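PDB 1R2J: protein FkbI, which probably acts as an FAD-dependent acyl-ACP dehydrogenase in making the methoxymalonyl extender unit of the polyketide FK520. Local coordinates for residues E178-P183 with H191-L196. Residues are numbered along the deposited sequence; the frame is centred on the assembly and turned at random.
Sequences ERVPKP and HADLHL. With FAD (flavin-adenine dinucleotide), chain B.
Glu178 and Asp193 form a hydrogen-bonded antiparallel pair where strands 175-179 and 192-196 meet, in the beta domain of the acyl-CoA dehydrogenase fold. Glu178 N donates to Asp193 O at 2.9 Å, and Asp193 N returns a bond to Glu178 O at 2.7 Å. Arg179 and Ala192 follow as a non-hydrogen-bonded pair. Past the strand end, Val180 N reaches His191 O at 3.0 Å, from above the carbonyl plane. Arg179 CA also brings a C-H contact to this oxygen.

Nonpolar contacts continue the join. Ala192 CB sits 3.4 Å from Arg179 CA. Val180 CG2 lies anti to its own carbonyl carbon, which sets this methyl against His191 CB at 3.6 Å. Pro183 CB meets His191 CD2 obliquely.

His191 belongs to the FAD pocket. Its CE1 comes within 3.4 Å of the flavin methyl C7M, and its NE2 is hydrogen-bonded to Cys186 O. Replacing this histidine by alanine is likely to leave the Cys186 carbonyl without its donor and to open a gap between the flavin methyl and Pro183.

On the face carrying Glu178 and Asp193, Asp193 OD1 accepts a bond from Trp142 N of the adjoining strand. Further along, the Glu178 carboxylate is turned 57° from the His195 ring. The closer touch there is by Glu178 CB, at the ring edge, 3.6 Å from His195 NE2.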
loop_
_atom_site.group_PDB
_atom_site.type_symbol
_atom_site.label_atom_id
_atom_site.label_comp_id
_atom_site.label_asym_id
_atom_site.label_seq_id
_atom_site.Cartn_x
_atom_site.Cartn_y
_atom_site.Cartn_z
ATOM N N GLU A 178 3.129 15.599 -10.584
ATOM C CA GLU A 178 2.292 15.413 -11.763
ATOM C C GLU A 178 1.551 14.080 -11.656
ATOM O O GLU A 178 2.157 13.008 -11.695
ATOM C CB GLU A 178 3.151 15.444 -13.035
ATOM C CG GLU A 178 2.509 16.191 -14.208
ATOM C CD GLU A 178 2.751 17.698 -14.161
ATOM O OE1 GLU A 178 1.990 18.450 -14.811
ATOM O OE2 GLU A 178 3.711 18.131 -13.486
ATOM N N ARG A 179 0.234 14.158 -11.516
ATOM C CA ARG A 179 -0.592 12.969 -11.379
ATOM C C ARG A 179 -0.510 12.050 -12.597
ATOM O O ARG A 179 -0.453 12.515 -13.737
ATOM C CB ARG A 179 -2.054 13.373 -11.154
ATOM C CG ARG A 179 -2.292 14.285 -9.957
ATOM C CD ARG A 179 -3.745 14.746 -9.908
ATOM N NE ARG A 179 -4.019 15.656 -8.796
ATOM C CZ ARG A 179 -5.204 16.205 -8.541
ATOM N NH1 ARG A 179 -6.246 15.941 -9.322
ATOM N NH2 ARG A 179 -5.348 17.020 -7.500
ATOM N N VAL A 180 -0.493 10.744 -12.349
ATOM C CA VAL A 180 -0.474 9.775 -13.441
ATOM C C VAL A 180 -1.833 9.998 -14.106
ATOM O O VAL A 180 -2.866 9.911 -13.450
ATOM C CB VAL A 180 -0.383 8.326 -12.904
ATOM C CG1 VAL A 180 -0.354 7.333 -14.065
ATOM C CG2 VAL A 180 0.858 8.175 -12.052
ATOM N N PRO A 181 -1.850 10.308 -15.411
ATOM C CA PRO A 181 -3.110 10.552 -16.125
ATOM C C PRO A 181 -4.246 9.528 -16.000
ATOM O O PRO A 181 -5.302 9.841 -15.452
ATOM C CB PRO A 181 -2.655 10.762 -17.572
ATOM C CG PRO A 181 -1.344 10.033 -17.644
ATOM C CD PRO A 181 -0.704 10.379 -16.332
ATOM N N LYS A 182 -4.050 8.317 -16.507
ATOM C CA LYS A 182 -5.107 7.312 -16.442
ATOM C C LYS A 182 -4.631 5.978 -15.853
ATOM O O LYS A 182 -4.365 5.026 -16.591
ATOM C CB LYS A 182 -5.675 7.068 -17.847
ATOM C CG LYS A 182 -6.198 8.308 -18.555
ATOM C CD LYS A 182 -7.592 8.708 -18.082
ATOM C CE LYS A 182 -8.666 7.751 -18.596
ATOM N NZ LYS A 182 -10.041 8.204 -18.203
ATOM N N PRO A 183 -4.529 5.893 -14.516
ATOM C CA PRO A 183 -4.084 4.659 -13.853
ATOM C C PRO A 183 -5.079 3.526 -14.117
ATOM O O PRO A 183 -6.293 3.748 -14.113
ATOM C CB PRO A 183 -4.035 5.061 -12.386
ATOM C CG PRO A 183 -5.151 6.072 -12.290
ATOM C CD PRO A 183 -4.929 6.908 -13.523
ATOM N N HIS A 191 -2.020 8.608 -7.564
ATOM C CA HIS A 191 -0.666 8.315 -8.036
ATOM C C HIS A 191 -0.136 9.539 -8.769
ATOM O O HIS A 191 -0.877 10.218 -9.467
ATOM C CB HIS A 191 -0.685 7.140 -9.019
ATOM C CG HIS A 191 -1.483 5.969 -8.543
ATOM N ND1 HIS A 191 -1.060 5.144 -7.525
ATOM C CD2 HIS A 191 -2.703 5.516 -8.912
ATOM C CE1 HIS A 191 -1.986 4.234 -7.284
ATOM N NE2 HIS A 191 -2.994 4.439 -8.112
ATOM N N ALA A 192 1.150 9.821 -8.620
ATOM C CA ALA A 192 1.726 10.964 -9.307
ATOM C C ALA A 192 3.239 10.867 -9.358
ATOM O O ALA A 192 3.862 10.321 -8.449
ATOM C CB ALA A 192 1.303 12.249 -8.608
ATOM N N ASP A 193 3.827 11.377 -10.436
ATOM C CA ASP A 193 5.274 11.370 -10.570
ATOM C C ASP A 193 5.769 12.600 -9.820
ATOM O O ASP A 193 5.046 13.592 -9.699
ATOM C CB ASP A 193 5.699 11.466 -12.040
ATOM C CG ASP A 193 5.191 10.302 -12.881
ATOM O OD1 ASP A 193 5.007 9.192 -12.334
ATOM O OD2 ASP A 193 4.990 10.496 -14.099
ATOM N N LEU A 194 6.996 12.535 -9.323
ATOM C CA LEU A 194 7.573 13.649 -8.589
ATOM C C LEU A 194 8.752 14.249 -9.351
ATOM O O LEU A 194 9.708 13.553 -9.694
ATOM C CB LEU A 194 8.050 13.182 -7.210
ATOM C CG LEU A 194 7.043 12.436 -6.335
ATOM C CD1 LEU A 194 7.689 12.077 -5.000
ATOM C CD2 LEU A 194 5.807 13.299 -6.125
ATOM N N HIS A 195 8.675 15.544 -9.625
ATOM C CA HIS A 195 9.754 16.234 -10.317
ATOM C C HIS A 195 10.462 17.088 -9.275
ATOM O O HIS A 195 9.887 18.037 -8.742
ATOM C CB HIS A 195 9.183 17.104 -11.432
ATOM C CG HIS A 195 8.327 16.348 -12.399
ATOM N ND1 HIS A 195 8.845 15.445 -13.301
ATOM C CD2 HIS A 195 6.987 16.346 -12.590
ATOM C CE1 HIS A 195 7.860 14.918 -14.006
ATOM N NE2 HIS A 195 6.722 15.448 -13.595
ATOM N N LEU A 196 11.703 16.729 -8.971
ATOM C CA LEU A 196 12.482 17.454 -7.978
ATOM C C LEU A 196 13.645 18.212 -8.620
ATOM O O LEU A 196 14.687 17.631 -8.925
ATOM C CB LEU A 196 13.020 16.479 -6.929
ATOM C CG LEU A 196 11.985 15.623 -6.190
ATOM C CD1 LEU A 196 12.706 14.618 -5.309
ATOM C CD2 LEU A 196 11.064 16.504 -5.363
HETATM P PA FAD B . 10.186 -3.617 -14.386
HETATM O O1A FAD B . 10.547 -3.456 -12.983
HETATM O O2A FAD B . 10.366 -2.757 -15.609
HETATM O O5B FAD B . 9.001 -4.530 -14.703
HETATM C C5B FAD B . 9.593 -5.729 -15.009
HETATM C C4B FAD B . 8.733 -6.904 -15.328
HETATM O O4B FAD B . 9.926 -7.756 -15.455
HETATM C C3B FAD B . 8.045 -7.333 -14.071
HETATM O O3B FAD B . 7.009 -8.196 -14.406
HETATM C C2B FAD B . 9.078 -7.988 -13.283
HETATM O O2B FAD B . 8.716 -8.965 -12.272
HETATM C C1B FAD B . 10.038 -8.606 -14.342
HETATM N N9A FAD B . 11.388 -8.598 -13.884
HETATM C C8A FAD B . 12.302 -7.533 -13.665
HETATM N N7A FAD B . 13.473 -7.887 -13.225
HETATM C C5A FAD B . 13.398 -9.263 -13.125
HETATM C C6A FAD B . 14.311 -10.243 -12.723
HETATM N N6A FAD B . 15.558 -9.954 -12.326
HETATM N N1A FAD B . 13.899 -11.562 -12.742
HETATM C C2A FAD B . 12.647 -11.892 -13.138
HETATM N N3A FAD B . 11.665 -10.990 -13.560
HETATM C C4A FAD B . 12.195 -9.671 -13.502
HETATM N N1 FAD B . 6.651 2.994 -6.478
HETATM C C2 FAD B . 7.060 3.774 -5.394
HETATM O O2 FAD B . 8.257 4.048 -5.191
HETATM N N3 FAD B . 6.104 4.267 -4.517
HETATM C C4 FAD B . 4.706 4.052 -4.632
HETATM O O4 FAD B . 3.919 4.554 -3.773
HETATM C C4X FAD B . 4.325 3.299 -5.720
HETATM N N5 FAD B . 2.887 3.089 -5.868
HETATM C C5X FAD B . 2.444 2.350 -6.986
HETATM C C6 FAD B . 1.064 2.115 -7.226
HETATM C C7 FAD B . 0.557 1.411 -8.360
HETATM C C7M FAD B . -0.947 1.213 -8.537
HETATM C C8 FAD B . 1.495 0.923 -9.311
HETATM C C8M FAD B . 1.102 0.186 -10.579
HETATM C C9 FAD B . 2.840 1.104 -9.115
HETATM C C9A FAD B . 3.358 1.791 -7.956
HETATM N N10 FAD B . 4.810 2.022 -7.705
HETATM C C10 FAD B . 5.296 2.774 -6.628
HETATM C "C1'" FAD B . 5.526 1.342 -8.696
HETATM C "C2'" FAD B . 5.883 -0.186 -8.244
HETATM O "O2'" FAD B . 7.073 0.080 -7.448
HETATM C "C3'" FAD B . 6.307 -0.813 -9.452
HETATM O "O3'" FAD B . 5.310 -1.792 -9.835
HETATM C "C4'" FAD B . 7.587 -1.614 -9.797
HETATM O "O4'" FAD B . 8.851 -1.130 -9.433
HETATM C "C5'" FAD B . 7.368 -1.528 -11.232
HETATM O "O5'" FAD B . 8.531 -1.401 -11.993
HETATM P P FAD B . 8.285 -1.125 -13.574
HETATM O O1P FAD B . 9.444 -0.605 -13.024
HETATM O O2P FAD B . 8.898 -0.677 -14.928
HETATM O O3P FAD B . 9.193 -2.373 -14.086
#